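Local coordinates for PA14 domain-containing protein (Clostridium clariflavum, PDB 6QDI) that probably senses plant cell-wall polysaccharides outside the cell, through calcium-binding tandem PA14 domains of an RsgI-type membrane anti-sigma factor that would regulate cellulosome genes, at residues A[236-241]-A[263-268]. Residues are numbered along the deposited sequence; the frame is centred on the assembly and turned at random.
Sequences KWTASE and LYRNTG. With CA (calcium ion), chain E.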
loop_
_atom_site.group_PDB
_atom_site.type_symbol
_atom_site.label_atom_id
_atom_site.label_comp_id
_atom_site.label_asym_id
_atom_site.label_seq_id
_atom_site.Cartn_x
_atom_site.Cartn_y
_atom_site.Cartn_z
ATOM N N LYS A 236 -9.263 19.970 10.508
ATOM C CA LYS A 236 -8.800 18.977 11.482
ATOM C C LYS A 236 -7.279 19.059 11.650
ATOM O O LYS A 236 -6.630 18.072 11.965
ATOM C CB LYS A 236 -9.293 17.576 11.095
ATOM C CG LYS A 236 -10.777 17.404 11.196
ATOM C CD LYS A 236 -11.281 17.429 12.620
ATOM C CE LYS A 236 -12.794 17.388 12.628
ATOM N NZ LYS A 236 -13.373 17.257 13.977
ATOM N N TRP A 237 -6.713 20.254 11.469
ATOM C CA TRP A 237 -5.274 20.443 11.466
ATOM C C TRP A 237 -4.648 20.127 12.794
ATOM O O TRP A 237 -3.558 19.592 12.844
ATOM C CB TRP A 237 -4.946 21.877 11.068
ATOM C CG TRP A 237 -3.524 22.101 10.810
ATOM C CD1 TRP A 237 -2.680 22.969 11.453
ATOM C CD2 TRP A 237 -2.717 21.474 9.791
ATOM N NE1 TRP A 237 -1.428 22.908 10.923
ATOM C CE2 TRP A 237 -1.417 21.979 9.919
ATOM C CE3 TRP A 237 -2.956 20.501 8.818
ATOM C CZ2 TRP A 237 -0.381 21.572 9.083
ATOM C CZ3 TRP A 237 -1.911 20.104 7.993
ATOM C CH2 TRP A 237 -0.654 20.639 8.142
ATOM N N THR A 238 -5.328 20.467 13.872
ATOM C CA THR A 238 -4.796 20.187 15.201
ATOM C C THR A 238 -5.524 19.054 15.875
ATOM O O THR A 238 -5.441 18.922 17.108
ATOM C CB THR A 238 -4.844 21.428 16.091
ATOM O OG1 THR A 238 -6.181 21.905 16.135
ATOM C CG2 THR A 238 -3.935 22.497 15.539
ATOM N N ALA A 239 -6.220 18.208 15.104
ATOM C CA ALA A 239 -7.040 17.183 15.722
ATOM C C ALA A 239 -6.140 16.173 16.511
ATOM O O ALA A 239 -6.610 15.627 17.507
ATOM C CB ALA A 239 -7.904 16.505 14.680
ATOM N N SER A 240 -4.884 15.964 16.081
ATOM C CA SER A 240 -3.893 15.109 16.774
ATOM C C SER A 240 -4.585 13.793 17.093
ATOM O O SER A 240 -4.685 13.403 18.282
ATOM C CB SER A 240 -3.365 15.838 18.034
ATOM O OG SER A 240 -2.273 15.175 18.657
ATOM N N GLU A 241 -5.131 13.135 16.086
ATOM C CA GLU A 241 -5.852 11.868 16.266
ATOM C C GLU A 241 -5.827 11.085 14.949
ATOM O O GLU A 241 -5.544 11.599 13.861
ATOM C CB GLU A 241 -7.353 12.154 16.593
ATOM C CG GLU A 241 -8.102 12.896 15.457
ATOM C CD GLU A 241 -9.589 13.165 15.696
ATOM O OE1 GLU A 241 -10.143 12.678 16.719
ATOM O OE2 GLU A 241 -10.201 13.866 14.825
ATOM N N LEU A 263 -4.275 19.655 3.027
ATOM C CA LEU A 263 -3.104 19.792 3.900
ATOM C C LEU A 263 -3.104 18.611 4.863
ATOM O O LEU A 263 -4.147 18.215 5.353
ATOM C CB LEU A 263 -3.173 21.099 4.712
ATOM C CG LEU A 263 -3.213 22.434 3.963
ATOM C CD1 LEU A 263 -2.397 22.428 2.684
ATOM C CD2 LEU A 263 -4.619 22.904 3.625
ATOM N N TYR A 264 -1.915 18.075 5.109
ATOM C CA TYR A 264 -1.760 16.872 5.911
ATOM C C TYR A 264 -0.543 16.981 6.800
ATOM O O TYR A 264 0.472 17.535 6.375
ATOM C CB TYR A 264 -1.611 15.654 4.945
ATOM C CG TYR A 264 -1.088 14.464 5.697
ATOM C CD1 TYR A 264 -1.893 13.775 6.611
ATOM C CD2 TYR A 264 0.249 14.164 5.661
ATOM C CE1 TYR A 264 -1.350 12.828 7.443
ATOM C CE2 TYR A 264 0.783 13.234 6.515
ATOM C CZ TYR A 264 -0.017 12.574 7.418
ATOM O OH TYR A 264 0.566 11.644 8.270
ATOM N N ARG A 265 -0.606 16.393 8.007
ATOM C CA ARG A 265 0.580 16.300 8.832
ATOM C C ARG A 265 0.619 15.010 9.642
ATOM O O ARG A 265 -0.423 14.471 10.066
ATOM C CB ARG A 265 0.668 17.480 9.799
ATOM C CG ARG A 265 -0.383 17.463 10.871
ATOM C CD ARG A 265 -0.698 18.778 11.468
ATOM N NE ARG A 265 0.437 19.522 11.928
ATOM C CZ ARG A 265 0.350 20.501 12.823
ATOM N NH1 ARG A 265 -0.790 20.780 13.416
ATOM N NH2 ARG A 265 1.443 21.166 13.135
ATOM N N ASN A 266 1.849 14.570 9.870
ATOM C CA ASN A 266 2.151 13.593 10.925
ATOM C C ASN A 266 2.911 14.366 11.988
ATOM O O ASN A 266 3.879 15.061 11.684
ATOM C CB ASN A 266 3.020 12.448 10.403
ATOM C CG ASN A 266 3.117 11.299 11.403
ATOM O OD1 ASN A 266 2.489 11.330 12.463
ATOM N ND2 ASN A 266 3.888 10.282 11.078
ATOM N N THR A 267 2.495 14.220 13.242
ATOM C CA THR A 267 3.171 14.853 14.367
ATOM C C THR A 267 3.867 13.853 15.293
ATOM O O THR A 267 4.464 14.261 16.281
ATOM C CB THR A 267 2.233 15.770 15.177
ATOM O OG1 THR A 267 1.170 14.999 15.738
ATOM C CG2 THR A 267 1.690 16.916 14.338
ATOM N N GLY A 268 3.762 12.561 14.970
ATOM C CA GLY A 268 4.449 11.548 15.743
ATOM C C GLY A 268 3.827 10.170 15.440
ATOM O O GLY A 268 2.648 10.041 15.108
HETATM CA CA CA E . 0.782 10.191 13.755
HETATM O O HOH W 1 0.485 15.805 18.177
#
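Trp237 offers one face of its indole to Arg265, whose guanidinium lies flat upon it, the planes 6° apart and the centres 4.0 Å apart. CD of Arg265 sits 3.5 Å from the centroid of the six-membered ring, a CH-pi contact, while CZ makes an off-centre cation-pi contact with the five-membered ring. CG2 of Thr267 lies over the opposite face of the guanidinium, toward its rim. The backbone N of Tyr264 sits at the indole edge, near the ring plane, 3.5 Å from CZ3 of Trp237; CB of Leu263 makes an apolar contact with the same CZ3 at 3.7 Å. With the Arg265 chain bent at chi3 (-51°), its end runs from over the six-membered ring toward the five-membered one, and NH1 donates to the backbone O of Trp237 (3.1 Å, 166° at the hydrogen). That oxygen lies in the guanidinium plane, although the nitrogen stands above the carbonyl plane. NH2 forms a salt bridge with Asp165. Further along, one water joins OG of Ser240 to OG1 of Thr267. OD1 of Asn266 binds calcium at 2.4 Å and accepts from N of Gly268 in an Asx turn; O of Gly268 is a second ligand, and Asp221, Asp222 and Ala270 complete the protein ligands. Stacking and the bonds of NH1 and NH2 should limit rotation of the guanidinium, and the carboxylate of Asp165 probably balances its charge, tying the turn at 236-239 to the strand that leads into the calcium loop of this second PA14 domain.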